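Local coordinates for tyrocidine synthetase 3 (Brevibacillus brevis, PDB 2JGP), which probably catalyses peptide-bond formation between carrier-bound intermediates in nonribosomal synthesis of the antibiotic tyrocidine, this fragment pairing a peptidyl carrier domain with a condensation domain, at residues P98-S101 / A102-R105; Q405-P408 / F409-V413. All blocks are in the same frame, centred on the assembly; numbering follows the deposited sequence.

Contact 1 (P98-S101 / A102-R105); sequences PVSS and AQKR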
loop_
_atom_site.group_PDB
_atom_site.type_symbol
_atom_site.label_atom_id
_atom_site.label_comp_id
_atom_site.label_asym_id
_atom_site.label_seq_id
_atom_site.Cartn_x
_atom_site.Cartn_y
_atom_site.Cartn_z
ATOM N N PRO A 98 2.432 -21.646 -6.964
ATOM C CA PRO A 98 3.428 -20.988 -6.133
ATOM C C PRO A 98 2.783 -19.950 -5.222
ATOM O O PRO A 98 1.751 -19.369 -5.572
ATOM C CB PRO A 98 4.360 -20.311 -7.154
ATOM C CG PRO A 98 3.538 -20.175 -8.398
ATOM C CD PRO A 98 2.633 -21.369 -8.399
ATOM N N VAL A 99 3.378 -19.731 -4.056
ATOM C CA VAL A 99 3.016 -18.577 -3.244
ATOM C C VAL A 99 3.666 -17.322 -3.815
ATOM O O VAL A 99 4.672 -17.402 -4.516
ATOM C CB VAL A 99 3.433 -18.751 -1.772
ATOM C CG1 VAL A 99 2.680 -19.909 -1.152
ATOM C CG2 VAL A 99 4.941 -18.950 -1.651
ATOM N N SER A 100 3.061 -16.169 -3.543
ATOM C CA SER A 100 3.710 -14.896 -3.814
ATOM C C SER A 100 4.879 -14.706 -2.844
ATOM O O SER A 100 4.983 -15.404 -1.824
ATOM C CB SER A 100 2.718 -13.755 -3.667
ATOM O OG SER A 100 2.259 -13.662 -2.333
ATOM N N SER A 101 5.753 -13.763 -3.174
ATOM C CA SER A 101 6.892 -13.421 -2.326
ATOM C C SER A 101 6.433 -13.056 -0.910
ATOM O O SER A 101 7.000 -13.533 0.070
ATOM C CB SER A 101 7.687 -12.270 -2.956
ATOM O OG SER A 101 8.813 -11.942 -2.162
ATOM N N ALA A 102 5.385 -12.240 -0.812
ATOM C CA ALA A 102 4.840 -11.820 0.488
ATOM C C ALA A 102 4.271 -12.996 1.291
ATOM O O ALA A 102 4.515 -13.111 2.487
ATOM C CB ALA A 102 3.780 -10.746 0.296
ATOM N N GLN A 103 3.520 -13.866 0.627
ATOM C CA GLN A 103 3.025 -15.097 1.260
ATOM C C GLN A 103 4.158 -15.994 1.762
ATOM O O GLN A 103 4.048 -16.615 2.830
ATOM C CB GLN A 103 2.188 -15.900 0.275
ATOM C CG GLN A 103 0.787 -15.386 0.036
ATOM C CD GLN A 103 0.024 -16.270 -0.930
ATOM O OE1 GLN A 103 0.577 -16.739 -1.926
ATOM N NE2 GLN A 103 -1.245 -16.515 -0.634
ATOM N N LYS A 104 5.233 -16.091 0.982
ATOM C CA LYS A 104 6.355 -16.951 1.354
ATOM C C LYS A 104 6.959 -16.509 2.686
ATOM O O LYS A 104 7.234 -17.339 3.552
ATOM C CB LYS A 104 7.428 -16.960 0.267
ATOM C CG LYS A 104 8.591 -17.916 0.553
ATOM C CD LYS A 104 9.482 -18.078 -0.652
ATOM C CE LYS A 104 10.583 -19.082 -0.402
ATOM N NZ LYS A 104 11.371 -19.336 -1.632
ATOM N N ARG A 105 7.155 -15.203 2.840
ATOM C CA ARG A 105 7.720 -14.642 4.069
ATOM C C ARG A 105 6.809 -14.891 5.271
ATOM O O ARG A 105 7.276 -15.299 6.338
ATOM C CB ARG A 105 7.982 -13.142 3.902
ATOM C CG ARG A 105 8.415 -12.447 5.190
ATOM C CD ARG A 105 9.219 -11.187 4.940
ATOM N NE ARG A 105 10.014 -10.844 6.124
ATOM C CZ ARG A 105 9.563 -10.172 7.184
ATOM N NH1 ARG A 105 8.305 -9.737 7.236
ATOM N NH2 ARG A 105 10.379 -9.929 8.204
#
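Q103 reaches back along the start of helix 101-113 to the backbone of S100, and S100 returns the bond, giving a reciprocal capping box. With CG anti to its own carbonyl carbon (chi1 -77°) and the chain extended beyond it, the glutamine runs along the N-terminal end of the helix. Its CB lies 3.4 Å from S100 OG, and CG stays beside the same oxygen at 3.3 Å. CD, still beside S100 OG at 3.7 Å, turns the amide toward the S100 backbone. At the tip, Q103 OE1 accepts from S100 N at 3.0 Å, the donor lying in the carbonyl plane on a lone pair (C=O...N 137°), while V99 CA lies 3.3 Å from OE1. The other amide atom, NE2, donates to the carbonyl of S223, within the HHxxxDG active-site motif of condensation domains. In the reverse direction, S100 OG accepts from Q103 N at 3.2 Å, and also bonds the hydroxyl of Y253. S100 O takes the N-H of K104 at 2.9 Å, the first full turn. Alongside, V99 CG2 packs on K104 CB at 3.7 Å, the two side chains meeting at about a right angle. Being uncharged, the amide can accept at OE1 and donate at NE2 at once, which probably fixes its flip; the glutamine thereby closes the box and ties this helix start to the catalytic motif.

Contact 2 (Q405-P408 / F409-V413); sequences QDYP and FEELV
Y407 and P408 both bear on the first turn of helix 409-415, where P408 occupies the N-cap position without a side chain able to cap. The proline contributes its carbonyl: P408 O accepts from L412 N at 3.3 Å in a fairly straight bond, and more weakly from E411 N. The tyrosine, with CG anti to its backbone N (chi1 -177°), lays its ring against the same turn. Its CE2 meets L412 CB at 3.6 Å, and its CZ approaches E411 CB equally closely; the E411 and L412 side chains each cross that of the tyrosine at about a right angle. E411 CG runs beside the proline ring. Further out, helix 267-279 backs the contact: F269 meets the Y407 ring with planes about 60° apart, W276 and L277 touch L412, and a weak hydrogen bond joins the Y407 hydroxyl and E273 OE1. In the preceding loop D406 makes a salt bridge to R14, in the carrier-domain part of the chain. The E410 carboxylate is hydrogen-bonded through OE1 to S101 OG of helix 101-113; its chain folds back at chi2 (83°), which also packs that OE1 3.4 Å from P408 CB.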
loop_
_atom_site.group_PDB
_atom_site.type_symbol
_atom_site.label_atom_id
_atom_site.label_comp_id
_atom_site.label_asym_id
_atom_site.label_seq_id
_atom_site.Cartn_x
_atom_site.Cartn_y
_atom_site.Cartn_z
ATOM N N GLN A 405 8.127 -0.741 -9.156
ATOM C CA GLN A 405 7.443 -1.336 -8.007
ATOM C C GLN A 405 7.322 -2.863 -8.057
ATOM O O GLN A 405 6.958 -3.495 -7.054
ATOM C CB GLN A 405 6.048 -0.720 -7.846
ATOM C CG GLN A 405 5.017 -1.197 -8.856
ATOM C CD GLN A 405 3.658 -0.600 -8.597
ATOM O OE1 GLN A 405 2.814 -1.206 -7.932
ATOM N NE2 GLN A 405 3.447 0.606 -9.090
ATOM N N ASP A 406 7.626 -3.467 -9.203
ATOM C CA ASP A 406 7.477 -4.916 -9.352
ATOM C C ASP A 406 8.745 -5.668 -8.943
ATOM O O ASP A 406 9.199 -6.597 -9.623
ATOM C CB ASP A 406 7.037 -5.257 -10.774
ATOM C CG ASP A 406 5.648 -4.730 -11.081
ATOM O OD1 ASP A 406 4.701 -5.094 -10.358
ATOM O OD2 ASP A 406 5.500 -3.946 -12.030
ATOM N N TYR A 407 9.305 -5.237 -7.818
ATOM C CA TYR A 407 10.401 -5.920 -7.149
ATOM C C TYR A 407 10.000 -6.053 -5.680
ATOM O O TYR A 407 9.876 -5.049 -4.992
ATOM C CB TYR A 407 11.683 -5.107 -7.292
ATOM C CG TYR A 407 12.911 -5.757 -6.700
ATOM C CD1 TYR A 407 13.365 -6.987 -7.166
ATOM C CD2 TYR A 407 13.635 -5.129 -5.692
ATOM C CE1 TYR A 407 14.496 -7.581 -6.633
ATOM C CE2 TYR A 407 14.768 -5.715 -5.155
ATOM C CZ TYR A 407 15.194 -6.939 -5.624
ATOM O OH TYR A 407 16.321 -7.515 -5.091
ATOM N N PRO A 408 9.752 -7.290 -5.206
ATOM C CA PRO A 408 9.348 -7.512 -3.814
ATOM C C PRO A 408 10.319 -6.920 -2.790
ATOM O O PRO A 408 11.532 -7.100 -2.913
ATOM C CB PRO A 408 9.330 -9.041 -3.696
ATOM C CG PRO A 408 9.103 -9.528 -5.074
ATOM C CD PRO A 408 9.806 -8.550 -5.966
ATOM N N PHE A 409 9.783 -6.226 -1.793
ATOM C CA PHE A 409 10.596 -5.681 -0.704
ATOM C C PHE A 409 11.423 -6.785 -0.036
ATOM O O PHE A 409 12.542 -6.544 0.399
ATOM C CB PHE A 409 9.723 -4.956 0.331
ATOM C CG PHE A 409 10.516 -4.224 1.377
ATOM C CD1 PHE A 409 11.150 -3.028 1.073
ATOM C CD2 PHE A 409 10.656 -4.744 2.656
ATOM C CE1 PHE A 409 11.897 -2.358 2.029
ATOM C CE2 PHE A 409 11.406 -4.072 3.624
ATOM C CZ PHE A 409 12.027 -2.887 3.310
ATOM N N GLU A 410 10.869 -8.000 0.005
ATOM C CA GLU A 410 11.550 -9.176 0.569
ATOM C C GLU A 410 12.856 -9.497 -0.152
ATOM O O GLU A 410 13.839 -9.888 0.479
ATOM C CB GLU A 410 10.646 -10.417 0.507
ATOM C CG GLU A 410 9.390 -10.350 1.377
ATOM C CD GLU A 410 8.243 -9.606 0.726
ATOM O OE1 GLU A 410 8.209 -9.523 -0.521
ATOM O OE2 GLU A 410 7.371 -9.100 1.464
ATOM N N GLU A 411 12.850 -9.358 -1.478
ATOM C CA GLU A 411 14.046 -9.592 -2.282
ATOM C C GLU A 411 15.106 -8.520 -2.049
ATOM O O GLU A 411 16.295 -8.830 -1.961
ATOM C CB GLU A 411 13.690 -9.659 -3.772
ATOM C CG GLU A 411 12.888 -10.888 -4.158
ATOM C CD GLU A 411 13.613 -12.176 -3.833
ATOM O OE1 GLU A 411 14.842 -12.246 -4.061
ATOM O OE2 GLU A 411 12.955 -13.121 -3.348
ATOM N N LEU A 412 14.669 -7.264 -1.955
ATOM C CA LEU A 412 15.580 -6.143 -1.735
ATOM C C LEU A 412 16.360 -6.300 -0.434
ATOM O O LEU A 412 17.576 -6.124 -0.412
ATOM C CB LEU A 412 14.806 -4.821 -1.710
ATOM C CG LEU A 412 15.632 -3.550 -1.479
ATOM C CD1 LEU A 412 16.753 -3.420 -2.498
ATOM C CD2 LEU A 412 14.722 -2.332 -1.508
ATOM N N VAL A 413 15.652 -6.622 0.643
ATOM C CA VAL A 413 16.272 -6.780 1.962
ATOM C C VAL A 413 17.366 -7.847 1.943
ATOM O O VAL A 413 18.458 -7.629 2.467
ATOM C CB VAL A 413 15.222 -7.141 3.033
ATOM C CG1 VAL A 413 15.898 -7.666 4.304
ATOM C CG2 VAL A 413 14.341 -5.929 3.337
#

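Overall arrangement
Contacts 1 and 2 are both helix starts in which the N-cap carbonyl accepts from the first turn; only contact 1 adds a side-chain capping box. Their centres are about 12 Å apart, and they meet directly: S101 OG and E410 OE1 form a probable hydrogen bond at 3.0 Å, S101 OG lies 3.3 Å from P408 CB, and R105 CD packs 3.7 Å from E410 CG. Residues some 300 positions apart in the condensation domain are thereby joined, consistent with a bridge between its two lobes. Contact 1 is the one tied to the active-site motif, whereas contact 2 follows helix 387-403, whose Q396 and D400 bind the sodium ion.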